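Local coordinates for omega transaminase (Pseudomonas sp., PDB 5LHA), which probably transfers amino groups between amines and carbonyl acceptors with a vitamin B6 cofactor, bound here in its pyridoxamine phosphate form, at residues Phe100-Arg105 with Val118-Gly123; Val128-Lys133 with Gly303-Asn308; Tyr193-Asp198 with Gln203-His208; Asp198-Gln203 with Arg397-Leu402. One frame throughout, in Å; residues are numbered along the deposited sequence.

Contact 1: residues Phe100-Arg105 with Val118-Gly123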
loop_
_atom_site.group_PDB
_atom_site.type_symbol
_atom_site.label_atom_id
_atom_site.label_comp_id
_atom_site.label_asym_id
_atom_site.label_seq_id
_atom_site.Cartn_x
_atom_site.Cartn_y
_atom_site.Cartn_z
ATOM N N PHE A 100 -30.656 14.329 18.216
ATOM C CA PHE A 100 -31.266 15.420 17.467
ATOM C C PHE A 100 -30.810 16.764 18.010
ATOM O O PHE A 100 -30.372 17.637 17.257
ATOM C CB PHE A 100 -32.786 15.333 17.556
ATOM C CG PHE A 100 -33.401 14.327 16.644
ATOM C CD1 PHE A 100 -33.682 13.054 17.103
ATOM C CD2 PHE A 100 -33.732 14.659 15.342
ATOM C CE1 PHE A 100 -34.267 12.124 16.279
ATOM C CE2 PHE A 100 -34.318 13.730 14.508
ATOM C CZ PHE A 100 -34.587 12.463 14.978
ATOM N N ASP A 101 -30.892 16.936 19.333
ATOM C CA ASP A 101 -30.643 18.237 19.941
ATOM C C ASP A 101 -29.246 18.742 19.614
ATOM O O ASP A 101 -29.076 19.885 19.173
ATOM C CB ASP A 101 -30.832 18.149 21.458
ATOM C CG ASP A 101 -32.233 17.728 21.857
ATOM O OD1 ASP A 101 -33.171 17.896 21.049
ATOM O OD2 ASP A 101 -32.400 17.234 22.991
ATOM N N LEU A 102 -28.229 17.895 19.819
ATOM C CA LEU A 102 -26.837 18.307 19.637
ATOM C C LEU A 102 -26.480 18.490 18.161
ATOM O O LEU A 102 -25.695 19.382 17.816
ATOM C CB LEU A 102 -25.906 17.285 20.297
ATOM C CG LEU A 102 -24.414 17.601 20.321
ATOM C CD1 LEU A 102 -24.169 18.936 21.004
ATOM C CD2 LEU A 102 -23.635 16.490 21.002
ATOM N N ALA A 103 -26.998 17.627 17.281
ATOM C CA ALA A 103 -26.753 17.797 15.848
ATOM C C ALA A 103 -27.322 19.119 15.342
ATOM O O ALA A 103 -26.657 19.859 14.608
ATOM C CB ALA A 103 -27.346 16.622 15.069
ATOM N N GLU A 104 -28.570 19.416 15.703
ATOM C CA GLU A 104 -29.147 20.722 15.402
ATOM C C GLU A 104 -28.307 21.838 16.011
ATOM O O GLU A 104 -28.058 22.862 15.366
ATOM C CB GLU A 104 -30.584 20.777 15.922
ATOM C CG GLU A 104 -31.300 22.102 15.712
ATOM C CD GLU A 104 -31.803 22.292 14.285
ATOM O OE1 GLU A 104 -31.802 21.317 13.502
ATOM O OE2 GLU A 104 -32.207 23.425 13.949
ATOM N N ARG A 105 -27.859 21.645 17.256
ATOM C CA ARG A 105 -27.076 22.656 17.959
ATOM C C ARG A 105 -25.741 22.906 17.268
ATOM O O ARG A 105 -25.337 24.055 17.073
ATOM C CB ARG A 105 -26.856 22.214 19.411
ATOM C CG ARG A 105 -26.017 23.155 20.258
ATOM C CD ARG A 105 -26.832 24.302 20.813
ATOM N NE ARG A 105 -25.991 25.222 21.574
ATOM C CZ ARG A 105 -25.854 25.203 22.896
ATOM N NH1 ARG A 105 -26.512 24.318 23.632
ATOM N NH2 ARG A 105 -25.059 26.087 23.481
ATOM N N VAL A 118 -23.614 16.003 10.846
ATOM C CA VAL A 118 -22.691 15.564 11.886
ATOM C C VAL A 118 -22.638 14.044 11.877
ATOM O O VAL A 118 -23.679 13.383 11.780
ATOM C CB VAL A 118 -23.108 16.057 13.285
ATOM C CG1 VAL A 118 -21.982 15.808 14.281
ATOM C CG2 VAL A 118 -23.522 17.522 13.268
ATOM N N LEU A 119 -21.425 13.492 11.957
ATOM C CA LEU A 119 -21.214 12.082 12.268
ATOM C C LEU A 119 -20.521 12.012 13.624
ATOM O O LEU A 119 -19.338 12.356 13.744
ATOM C CB LEU A 119 -20.405 11.379 11.182
ATOM C CG LEU A 119 -20.821 9.922 10.969
ATOM C CD1 LEU A 119 -20.285 9.410 9.652
ATOM C CD2 LEU A 119 -20.352 9.028 12.113
ATOM N N PHE A 120 -21.257 11.546 14.633
ATOM C CA PHE A 120 -20.798 11.546 16.012
ATOM C C PHE A 120 -19.880 10.359 16.274
ATOM O O PHE A 120 -19.920 9.333 15.591
ATOM C CB PHE A 120 -21.989 11.498 16.980
ATOM C CG PHE A 120 -22.733 12.804 17.099
ATOM C CD1 PHE A 120 -22.190 13.875 17.793
ATOM C CD2 PHE A 120 -23.966 12.971 16.484
ATOM C CE1 PHE A 120 -22.873 15.075 17.882
ATOM C CE2 PHE A 120 -24.643 14.168 16.574
ATOM C CZ PHE A 120 -24.096 15.217 17.277
ATOM N N SER A 121 -19.051 10.516 17.298
ATOM C CA SER A 121 -18.086 9.504 17.690
ATOM C C SER A 121 -17.721 9.765 19.148
ATOM O O SER A 121 -18.481 10.421 19.871
ATOM C CB SER A 121 -16.893 9.518 16.715
ATOM O OG SER A 121 -16.184 10.749 16.771
ATOM N N SER A 122 -16.565 9.265 19.586
ATOM C CA SER A 122 -16.213 9.300 21.003
ATOM C C SER A 122 -14.917 10.029 21.311
ATOM O O SER A 122 -14.594 10.202 22.494
ATOM C CB SER A 122 -16.109 7.875 21.560
ATOM O OG SER A 122 -17.353 7.206 21.477
ATOM N N GLY A 123 -14.189 10.501 20.304
ATOM C CA GLY A 123 -12.926 11.160 20.577
ATOM C C GLY A 123 -12.372 11.778 19.317
ATOM O O GLY A 123 -12.991 11.728 18.253
#
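Phe120 turns the far rim of its ring, CE1, CZ and CE2, against the helix, and Leu102 and Ala103 share that rim between them. Leu102 takes one flank: its CD2 methyl comes in obliquely to 3.5 Å from Phe120 CE1, with CG close behind. Its first torsion places CG anti to the backbone N (chi1 -175°), so that the branch extends along this flank of the ring. Ala103 takes the other side, where its CB lies 3.9 Å from Phe120 CE2, while the backbone atom Ala103 N stands at the ring edge, near the plane, 3.8 Å from Phe120 CZ. One face of the ring is covered from within the strand, as Val118 CG1 sits over its centre, 3.6 Å above the plane. The other methyl of Val118, CG2, reaches the helix itself, 4.3 Å from Ala103 CB. No hydrogen bond crosses the contact. Shortening Phe120 to an alanine is likely to open a gap between Leu102, Ala103 and Val118 CG1, with the leucine branch less firmly held on that flank. The helix crosses strand 118-121 at 126°, with 9.5 Å between the axes. Beyond the pair, Leu102 also packs on Ala341 and Leu342 of helix 335-350, Ala103 meets Phe21 of the second subunit, and Phe120 rests on Ala304 of the adjoining strand 303-308.

Contact 2: residues Val128-Lys133 with Gly303-Asn308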
loop_
_atom_site.group_PDB
_atom_site.type_symbol
_atom_site.label_atom_id
_atom_site.label_comp_id
_atom_site.label_asym_id
_atom_site.label_seq_id
_atom_site.Cartn_x
_atom_site.Cartn_y
_atom_site.Cartn_z
ATOM N N VAL A 128 -11.097 12.203 13.335
ATOM C CA VAL A 128 -10.138 12.247 12.237
ATOM C C VAL A 128 -10.311 11.031 11.335
ATOM O O VAL A 128 -10.404 11.157 10.105
ATOM C CB VAL A 128 -8.706 12.360 12.790
ATOM C CG1 VAL A 128 -7.688 12.112 11.687
ATOM C CG2 VAL A 128 -8.502 13.737 13.436
ATOM N N GLU A 129 -10.337 9.833 11.930
ATOM C CA GLU A 129 -10.570 8.621 11.150
ATOM C C GLU A 129 -11.831 8.745 10.308
ATOM O O GLU A 129 -11.859 8.330 9.143
ATOM C CB GLU A 129 -10.663 7.406 12.077
ATOM C CG GLU A 129 -10.327 6.079 11.393
ATOM C CD GLU A 129 -8.826 5.894 11.166
ATOM O OE1 GLU A 129 -8.075 6.874 11.341
ATOM O OE2 GLU A 129 -8.393 4.771 10.816
ATOM N N THR A 130 -12.891 9.298 10.897
ATOM C CA THR A 130 -14.148 9.502 10.187
ATOM C C THR A 130 -13.988 10.488 9.032
ATOM O O THR A 130 -14.508 10.260 7.933
ATOM C CB THR A 130 -15.200 9.994 11.182
ATOM O OG1 THR A 130 -15.361 9.007 12.206
ATOM C CG2 THR A 130 -16.546 10.219 10.503
ATOM N N ALA A 131 -13.261 11.584 9.256
ATOM C CA ALA A 131 -13.055 12.568 8.197
ATOM C C ALA A 131 -12.317 11.972 7.006
ATOM O O ALA A 131 -12.584 12.347 5.859
ATOM C CB ALA A 131 -12.285 13.775 8.738
ATOM N N LEU A 132 -11.362 11.072 7.258
ATOM C CA LEU A 132 -10.590 10.482 6.165
ATOM C C LEU A 132 -11.435 9.545 5.314
ATOM O O LEU A 132 -11.454 9.664 4.091
ATOM C CB LEU A 132 -9.379 9.741 6.724
ATOM C CG LEU A 132 -8.397 10.660 7.447
ATOM C CD1 LEU A 132 -7.261 9.870 8.078
ATOM C CD2 LEU A 132 -7.862 11.723 6.477
ATOM N N LYS A 133 -12.141 8.606 5.943
ATOM C CA LYS A 133 -12.946 7.634 5.202
ATOM C C LYS A 133 -14.131 8.296 4.501
ATOM O O LYS A 133 -14.499 7.902 3.387
ATOM C CB LYS A 133 -13.448 6.553 6.159
ATOM C CG LYS A 133 -12.384 5.592 6.648
ATOM C CD LYS A 133 -12.979 4.545 7.585
ATOM C CE LYS A 133 -13.885 3.570 6.856
ATOM N NZ LYS A 133 -14.824 2.879 7.795
ATOM N N GLY A 303 -16.873 12.618 20.401
ATOM C CA GLY A 303 -16.245 13.234 19.256
ATOM C C GLY A 303 -17.299 13.531 18.207
ATOM O O GLY A 303 -18.405 12.990 18.239
ATOM N N ALA A 304 -16.952 14.426 17.286
ATOM C CA ALA A 304 -17.874 14.765 16.209
ATOM C C ALA A 304 -17.109 15.198 14.971
ATOM O O ALA A 304 -16.077 15.868 15.067
ATOM C CB ALA A 304 -18.863 15.866 16.618
ATOM N N THR A 305 -17.619 14.781 13.816
ATOM C CA THR A 305 -17.154 15.248 12.519
ATOM C C THR A 305 -18.325 15.912 11.809
ATOM O O THR A 305 -19.362 15.276 11.598
ATOM C CB THR A 305 -16.617 14.085 11.696
ATOM O OG1 THR A 305 -15.734 13.316 12.516
ATOM C CG2 THR A 305 -15.836 14.606 10.475
ATOM N N LEU A 306 -18.167 17.183 11.454
ATOM C CA LEU A 306 -19.203 17.929 10.743
ATOM C C LEU A 306 -18.819 18.070 9.282
ATOM O O LEU A 306 -17.646 18.250 8.958
ATOM C CB LEU A 306 -19.421 19.320 11.341
ATOM C CG LEU A 306 -20.236 19.436 12.637
ATOM C CD1 LEU A 306 -19.452 18.898 13.824
ATOM C CD2 LEU A 306 -20.659 20.876 12.879
ATOM N N PHE A 307 -19.820 18.009 8.409
ATOM C CA PHE A 307 -19.639 18.088 6.967
ATOM C C PHE A 307 -20.507 19.205 6.421
ATOM O O PHE A 307 -21.646 19.389 6.858
ATOM C CB PHE A 307 -19.989 16.756 6.297
ATOM C CG PHE A 307 -19.235 15.583 6.872
ATOM C CD1 PHE A 307 -19.663 14.961 8.032
ATOM C CD2 PHE A 307 -18.085 15.117 6.250
ATOM C CE1 PHE A 307 -18.955 13.893 8.572
ATOM C CE2 PHE A 307 -17.372 14.045 6.784
ATOM C CZ PHE A 307 -17.810 13.434 7.940
ATOM N N ASN A 308 -19.962 19.960 5.474
ATOM C CA ASN A 308 -20.707 21.087 4.944
ATOM C C ASN A 308 -21.737 20.611 3.918
ATOM O O ASN A 308 -21.801 19.430 3.563
ATOM C CB ASN A 308 -19.741 22.133 4.374
ATOM C CG ASN A 308 -18.893 21.609 3.220
ATOM O OD1 ASN A 308 -19.077 20.494 2.751
ATOM N ND2 ASN A 308 -17.943 22.419 2.777
#
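Ala131 and Thr305 are the residues whose CA atoms come nearest across the contact, 6.5 Å apart. Helix 128-133 and strand 303-308 run in roughly the same direction, 29° apart, with 8.1 Å between their axes. Thr305 stands at the centre of the interface and divides its two branches between two helix residues. Its CG2 methyl touches Ala131 CB at 4.0 Å. Its OG1 lies 3.6 Å from Thr130 CB as the two threonines slide past each other in opposite directions. The hydroxyls do not bond to each other: Thr305 OG1 is hydrogen-bonded to Ala127 O, and Thr130 OG1 to Asp126 O and to His327 NE2. Both buried hydroxyls are thus satisfied, so that OG1 of Thr305 can lie against Thr130 CB in the interface with its polar needs met. Thr130 CG2, anti to its own backbone N, meets the edge of the Phe307 ring, 4.3 Å from CZ. A helix laid on a mixed sheet in this way belongs to the large domain of fold type I enzymes, in which strand 303-308 runs antiparallel to both its neighbours, and helix 124-141 starts beside the cofactor pocket.

Contact 3: residues Tyr193-Asp198 with Gln203-His208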
loop_
_atom_site.group_PDB
_atom_site.type_symbol
_atom_site.label_atom_id
_atom_site.label_comp_id
_atom_site.label_asym_id
_atom_site.label_seq_id
_atom_site.Cartn_x
_atom_site.Cartn_y
_atom_site.Cartn_z
ATOM N N TYR A 193 10.070 29.497 14.115
ATOM C CA TYR A 193 11.247 29.175 14.913
ATOM C C TYR A 193 12.155 28.171 14.198
ATOM O O TYR A 193 13.383 28.272 14.289
ATOM C CB TYR A 193 10.823 28.667 16.295
ATOM C CG TYR A 193 11.932 28.766 17.320
ATOM C CD1 TYR A 193 12.465 30.005 17.676
ATOM C CD2 TYR A 193 12.475 27.626 17.902
ATOM C CE1 TYR A 193 13.496 30.103 18.598
ATOM C CE2 TYR A 193 13.504 27.718 18.830
ATOM C CZ TYR A 193 14.012 28.957 19.172
ATOM O OH TYR A 193 15.042 29.050 20.085
ATOM N N ARG A 194 11.579 27.189 13.495
ATOM C CA ARG A 194 12.351 26.174 12.769
ATOM C C ARG A 194 11.668 25.895 11.438
ATOM O O ARG A 194 10.558 25.354 11.426
ATOM C CB ARG A 194 12.475 24.873 13.568
ATOM C CG ARG A 194 13.251 24.959 14.870
ATOM C CD ARG A 194 13.500 23.567 15.438
ATOM N NE ARG A 194 14.162 23.607 16.740
ATOM C CZ ARG A 194 13.540 23.797 17.901
ATOM N NH1 ARG A 194 12.220 23.959 17.945
ATOM N NH2 ARG A 194 14.244 23.816 19.024
ATOM N N ASN A 195 12.324 26.224 10.325
ATOM C CA ASN A 195 11.782 25.934 9.001
ATOM C C ASN A 195 12.935 25.804 8.016
ATOM O O ASN A 195 14.034 26.302 8.276
ATOM C CB ASN A 195 10.766 27.002 8.550
ATOM C CG ASN A 195 11.347 28.404 8.500
ATOM O OD1 ASN A 195 11.976 28.795 7.520
ATOM N ND2 ASN A 195 11.127 29.171 9.562
ATOM N N PRO A 196 12.721 25.113 6.889
ATOM C CA PRO A 196 13.820 24.882 5.928
ATOM C C PRO A 196 14.483 26.133 5.360
ATOM O O PRO A 196 15.601 26.029 4.844
ATOM C CB PRO A 196 13.133 24.090 4.805
ATOM C CG PRO A 196 12.007 23.415 5.460
ATOM C CD PRO A 196 11.531 24.306 6.569
ATOM N N TRP A 197 13.836 27.292 5.398
ATOM C CA TRP A 197 14.394 28.504 4.814
ATOM C C TRP A 197 15.058 29.407 5.839
ATOM O O TRP A 197 15.526 30.489 5.472
ATOM C CB TRP A 197 13.300 29.275 4.070
ATOM C CG TRP A 197 12.623 28.410 3.058
ATOM C CD1 TRP A 197 12.991 28.223 1.757
ATOM C CD2 TRP A 197 11.493 27.558 3.282
ATOM N NE1 TRP A 197 12.144 27.327 1.150
ATOM C CE2 TRP A 197 11.213 26.906 2.064
ATOM C CE3 TRP A 197 10.682 27.296 4.391
ATOM C CZ2 TRP A 197 10.155 26.008 1.924
ATOM C CZ3 TRP A 197 9.632 26.404 4.249
ATOM C CH2 TRP A 197 9.380 25.772 3.026
ATOM N N ASP A 198 15.113 28.984 7.103
ATOM C CA ASP A 198 15.494 29.833 8.231
ATOM C C ASP A 198 14.834 31.205 8.134
ATOM O O ASP A 198 15.453 32.227 8.453
ATOM C CB ASP A 198 17.015 29.972 8.284
ATOM C CG ASP A 198 17.709 28.632 8.352
ATOM O OD1 ASP A 198 17.055 27.652 8.770
ATOM O OD2 ASP A 198 18.896 28.550 7.967
ATOM N N GLN A 203 5.054 36.749 6.272
ATOM C CA GLN A 203 4.552 36.753 4.898
ATOM C C GLN A 203 5.470 35.954 3.977
ATOM O O GLN A 203 4.996 35.201 3.118
ATOM C CB GLN A 203 4.387 38.189 4.389
ATOM C CG GLN A 203 3.660 38.320 3.042
ATOM C CD GLN A 203 4.516 37.927 1.833
ATOM O OE1 GLN A 203 5.707 38.249 1.763
ATOM N NE2 GLN A 203 3.907 37.221 0.878
ATOM N N ALA A 204 6.786 36.108 4.136
ATOM C CA ALA A 204 7.710 35.334 3.319
ATOM C C ALA A 204 7.629 33.843 3.633
ATOM O O ALA A 204 7.824 33.014 2.738
ATOM C CB ALA A 204 9.135 35.849 3.510
ATOM N N LEU A 205 7.343 33.486 4.890
ATOM C CA LEU A 205 7.253 32.077 5.273
ATOM C C LEU A 205 5.974 31.435 4.745
ATOM O O LEU A 205 5.983 30.273 4.323
ATOM C CB LEU A 205 7.342 31.935 6.796
ATOM C CG LEU A 205 7.353 30.521 7.385
ATOM C CD1 LEU A 205 8.523 29.687 6.864
ATOM C CD2 LEU A 205 7.402 30.602 8.887
ATOM N N THR A 206 4.852 32.147 4.829
ATOM C CA THR A 206 3.622 31.659 4.218
ATOM C C THR A 206 3.805 31.411 2.729
ATOM O O THR A 206 3.364 30.380 2.207
ATOM C CB THR A 206 2.491 32.658 4.450
ATOM O OG1 THR A 206 2.192 32.723 5.847
ATOM C CG2 THR A 206 1.237 32.259 3.672
ATOM N N ALA A 207 4.469 32.346 2.037
ATOM C CA ALA A 207 4.647 32.239 0.591
ATOM C C ALA A 207 5.494 31.028 0.210
ATOM O O ALA A 207 5.188 30.329 -0.764
ATOM C CB ALA A 207 5.268 33.527 0.051
ATOM N N HIS A 208 6.576 30.778 0.954
ATOM C CA HIS A 208 7.381 29.580 0.738
ATOM C C HIS A 208 6.523 28.324 0.872
ATOM O O HIS A 208 6.614 27.400 0.054
ATOM C CB HIS A 208 8.546 29.542 1.731
ATOM C CG HIS A 208 9.656 30.492 1.404
ATOM N ND1 HIS A 208 10.293 30.510 0.183
ATOM C CD2 HIS A 208 10.243 31.458 2.151
ATOM C CE1 HIS A 208 11.225 31.448 0.191
ATOM N NE2 HIS A 208 11.213 32.041 1.373
#
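The indole of Trp197 is sandwiched between His208 on one face and Pro196 on the other, with Asn195 OD1 in plane at its edge. It projects from a type I beta turn, Asn195 to Asp198, which folds back over helix 202-220. His208 covers both rings of the indole: its imidazole forms a face-to-face stack with the five-membered ring, centroids 4.0 Å apart and planes only 7° from parallel, while His208 CB makes a CH-pi contact over the six-membered ring, 3.7 Å from its centroid. On the far face, Pro196 CB lies 4.0 Å above the plane, displaced toward the rim. The polar corner of the indole looks outward, since Trp197 NE1 is hydrogen-bonded to Pro196 O of the third subunit. With a serine in place of Trp197, the His208 imidazole is likely to be left without its stacking partner and less restrained in rotation, and that proline carbonyl to lose its indole donor. The turn is steadied by Asn195, whose CG stands between the backbone N and the carbonyl carbon (chi1 59°). From there OD1 accepts a weak hydrogen bond from Trp197 N, as in an Asx turn, and another bond from Cys199 N, while ND2 reaches Trp191 O. Leu205 meets the same amide from the helix side, its CD1 methyl 3.5 Å from Asn195 CG.

Contact 4: residues Asp198-Gln203 with Arg397-Leu402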
loop_
_atom_site.group_PDB
_atom_site.type_symbol
_atom_site.label_atom_id
_atom_site.label_comp_id
_atom_site.label_asym_id
_atom_site.label_seq_id
_atom_site.Cartn_x
_atom_site.Cartn_y
_atom_site.Cartn_z
ATOM N N ASP A 198 15.113 28.984 7.103
ATOM C CA ASP A 198 15.494 29.833 8.231
ATOM C C ASP A 198 14.834 31.205 8.134
ATOM O O ASP A 198 15.453 32.227 8.453
ATOM C CB ASP A 198 17.015 29.972 8.284
ATOM C CG ASP A 198 17.709 28.632 8.352
ATOM O OD1 ASP A 198 17.055 27.652 8.770
ATOM O OD2 ASP A 198 18.896 28.550 7.967
ATOM N N CYS A 199 13.567 31.219 7.719
ATOM C CA CYS A 199 12.831 32.444 7.432
ATOM C C CYS A 199 12.053 32.880 8.671
ATOM O O CYS A 199 11.176 32.153 9.151
ATOM C CB CYS A 199 11.907 32.209 6.238
ATOM S SG CYS A 199 11.003 33.638 5.654
ATOM N N ARG A 200 12.360 34.074 9.180
ATOM C CA ARG A 200 11.701 34.585 10.375
ATOM C C ARG A 200 10.688 35.680 10.053
ATOM O O ARG A 200 10.264 36.411 10.958
ATOM C CB ARG A 200 12.735 35.108 11.374
ATOM C CG ARG A 200 13.986 34.248 11.520
ATOM C CD ARG A 200 13.671 32.806 11.839
ATOM N NE ARG A 200 14.889 32.018 11.970
ATOM C CZ ARG A 200 14.952 30.702 11.805
ATOM N NH1 ARG A 200 13.861 30.010 11.499
ATOM N NH2 ARG A 200 16.117 30.078 11.944
ATOM N N ASP A 201 10.254 35.776 8.796
ATOM C CA ASP A 201 9.280 36.778 8.372
ATOM C C ASP A 201 7.995 36.075 7.966
ATOM O O ASP A 201 8.018 35.215 7.072
ATOM C CB ASP A 201 9.829 37.619 7.214
ATOM C CG ASP A 201 8.813 38.621 6.668
ATOM O OD1 ASP A 201 7.836 38.199 6.008
ATOM O OD2 ASP A 201 9.005 39.840 6.882
ATOM N N PRO A 202 6.865 36.410 8.597
ATOM C CA PRO A 202 5.637 35.619 8.383
ATOM C C PRO A 202 5.130 35.598 6.947
ATOM O O PRO A 202 4.769 34.526 6.449
ATOM C CB PRO A 202 4.632 36.292 9.329
ATOM C CG PRO A 202 5.463 37.017 10.339
ATOM C CD PRO A 202 6.676 37.479 9.591
ATOM N N GLN A 203 5.054 36.749 6.272
ATOM C CA GLN A 203 4.552 36.753 4.898
ATOM C C GLN A 203 5.470 35.954 3.977
ATOM O O GLN A 203 4.996 35.201 3.118
ATOM C CB GLN A 203 4.387 38.189 4.389
ATOM C CG GLN A 203 3.660 38.320 3.042
ATOM C CD GLN A 203 4.516 37.927 1.833
ATOM O OE1 GLN A 203 5.707 38.249 1.763
ATOM N NE2 GLN A 203 3.907 37.221 0.878
ATOM N N ARG A 397 21.667 29.988 18.913
ATOM C CA ARG A 397 21.892 30.384 17.523
ATOM C C ARG A 397 21.253 29.401 16.541
ATOM O O ARG A 397 20.602 29.816 15.573
ATOM C CB ARG A 397 23.393 30.529 17.243
ATOM C CG ARG A 397 24.094 31.658 18.020
ATOM C CD ARG A 397 25.389 32.129 17.333
ATOM N NE ARG A 397 26.404 32.618 18.273
ATOM C CZ ARG A 397 27.651 32.949 17.928
ATOM N NH1 ARG A 397 28.038 32.849 16.660
ATOM N NH2 ARG A 397 28.516 33.378 18.846
ATOM N N THR A 398 21.418 28.099 16.768
ATOM C CA THR A 398 20.942 27.101 15.821
ATOM C C THR A 398 19.558 26.566 16.142
ATOM O O THR A 398 19.005 25.814 15.330
ATOM C CB THR A 398 21.889 25.913 15.775
ATOM O OG1 THR A 398 21.530 25.077 14.671
ATOM C CG2 THR A 398 21.742 25.113 17.056
ATOM N N ARG A 399 18.999 26.932 17.300
ATOM C CA ARG A 399 17.686 26.474 17.758
ATOM C C ARG A 399 17.579 24.951 17.845
ATOM O O ARG A 399 16.491 24.392 17.700
ATOM C CB ARG A 399 16.570 27.033 16.866
ATOM C CG ARG A 399 16.561 28.548 16.808
ATOM C CD ARG A 399 16.919 29.081 15.436
ATOM N NE ARG A 399 16.743 30.528 15.366
ATOM C CZ ARG A 399 15.577 31.151 15.208
ATOM N NH1 ARG A 399 14.449 30.464 15.084
ATOM N NH2 ARG A 399 15.542 32.477 15.165
ATOM N N GLN A 400 18.682 24.253 18.061
ATOM C CA GLN A 400 18.596 22.805 18.194
ATOM C C GLN A 400 17.840 22.451 19.464
ATOM O O GLN A 400 18.184 22.945 20.537
ATOM C CB GLN A 400 19.959 22.140 18.233
ATOM C CG GLN A 400 19.806 20.636 18.220
ATOM C CD GLN A 400 21.090 19.906 18.004
ATOM O OE1 GLN A 400 22.161 20.505 17.974
ATOM N NE2 GLN A 400 20.994 18.594 17.822
ATOM N N PRO A 401 16.814 21.616 19.385
ATOM C CA PRO A 401 16.068 21.253 20.593
ATOM C C PRO A 401 16.925 20.519 21.621
ATOM O O PRO A 401 17.883 19.817 21.286
ATOM C CB PRO A 401 14.953 20.358 20.049
ATOM C CG PRO A 401 15.505 19.811 18.784
ATOM C CD PRO A 401 16.326 20.901 18.197
ATOM N N LEU A 402 16.581 20.717 22.893
ATOM C CA LEU A 402 17.068 19.842 23.950
ATOM C C LEU A 402 16.706 18.399 23.628
ATOM O O LEU A 402 15.643 18.121 23.065
ATOM C CB LEU A 402 16.438 20.223 25.296
ATOM C CG LEU A 402 16.994 21.282 26.254
ATOM C CD1 LEU A 402 16.200 21.270 27.560
ATOM C CD2 LEU A 402 18.468 21.059 26.544
#
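Arg200 and Arg399 press their guanidinium groups flat together, centres 3.5 Å apart and planes within 10° of each other. The chains arrive from opposite directions, each bent at chi2, so the groups overlap head to tail: Arg200 NE lies 3.3 Å from Arg399 NH2, while Arg200 NH2 is 3.5 Å from Arg399 NE. Both of these pairs are donors, and the stack joins two positive charges. Carbonyl oxygens nearby probably ease the repulsion: Arg200 NH1 is hydrogen-bonded to Leu192 O, Arg399 NH1 is weakly bonded to Tyr193 O, and Arg397 O sits in plane at the edge of the Arg399 group. The second face of the Arg200 guanidinium is covered too, by Asp198 C, 3.6 Å above the centre. The stack thereby links the start of helix 202-220, where Asp201 is the N-cap and gives OD1 to Ala204 N, with the loop leading into the short strand 400-401, which runs beside strand 387-393 of a mixed sheet that joins strands from both ends of the chain. Away from the two arginines the segments diverge and no other residue pair meets. The Arg200 side of the stack is the looser one, exposed to solvent, whereas Arg399 is only partly so. Asp198, although exposed, has its carboxylate engaged: OD1 forms a salt bridge to Arg211 NH2 of the third subunit.

The four contacts form two well-separated pairs. Contacts 1 and 2, with centres 11 Å apart, share a sheet: strands 115-121 and 303-308 are neighbours, joined by a hydrogen bond from Leu119 N to Thr305 O at 2.8 Å. Both meet the second subunit, and both lie near the cofactor. Gly123 of contact 1 touches PMP, while the side chain of Thr130 in contact 2 is about 10 Å from one. Contacts 3 and 4, centres 9 Å apart, share Asp198 and Gln203 and are tied by a hydrogen bond from Arg194 NE to Arg399 O at 2.6 Å; both face the third subunit. Between the pairs, contacts 2 and 3 have centres about 30 Å apart.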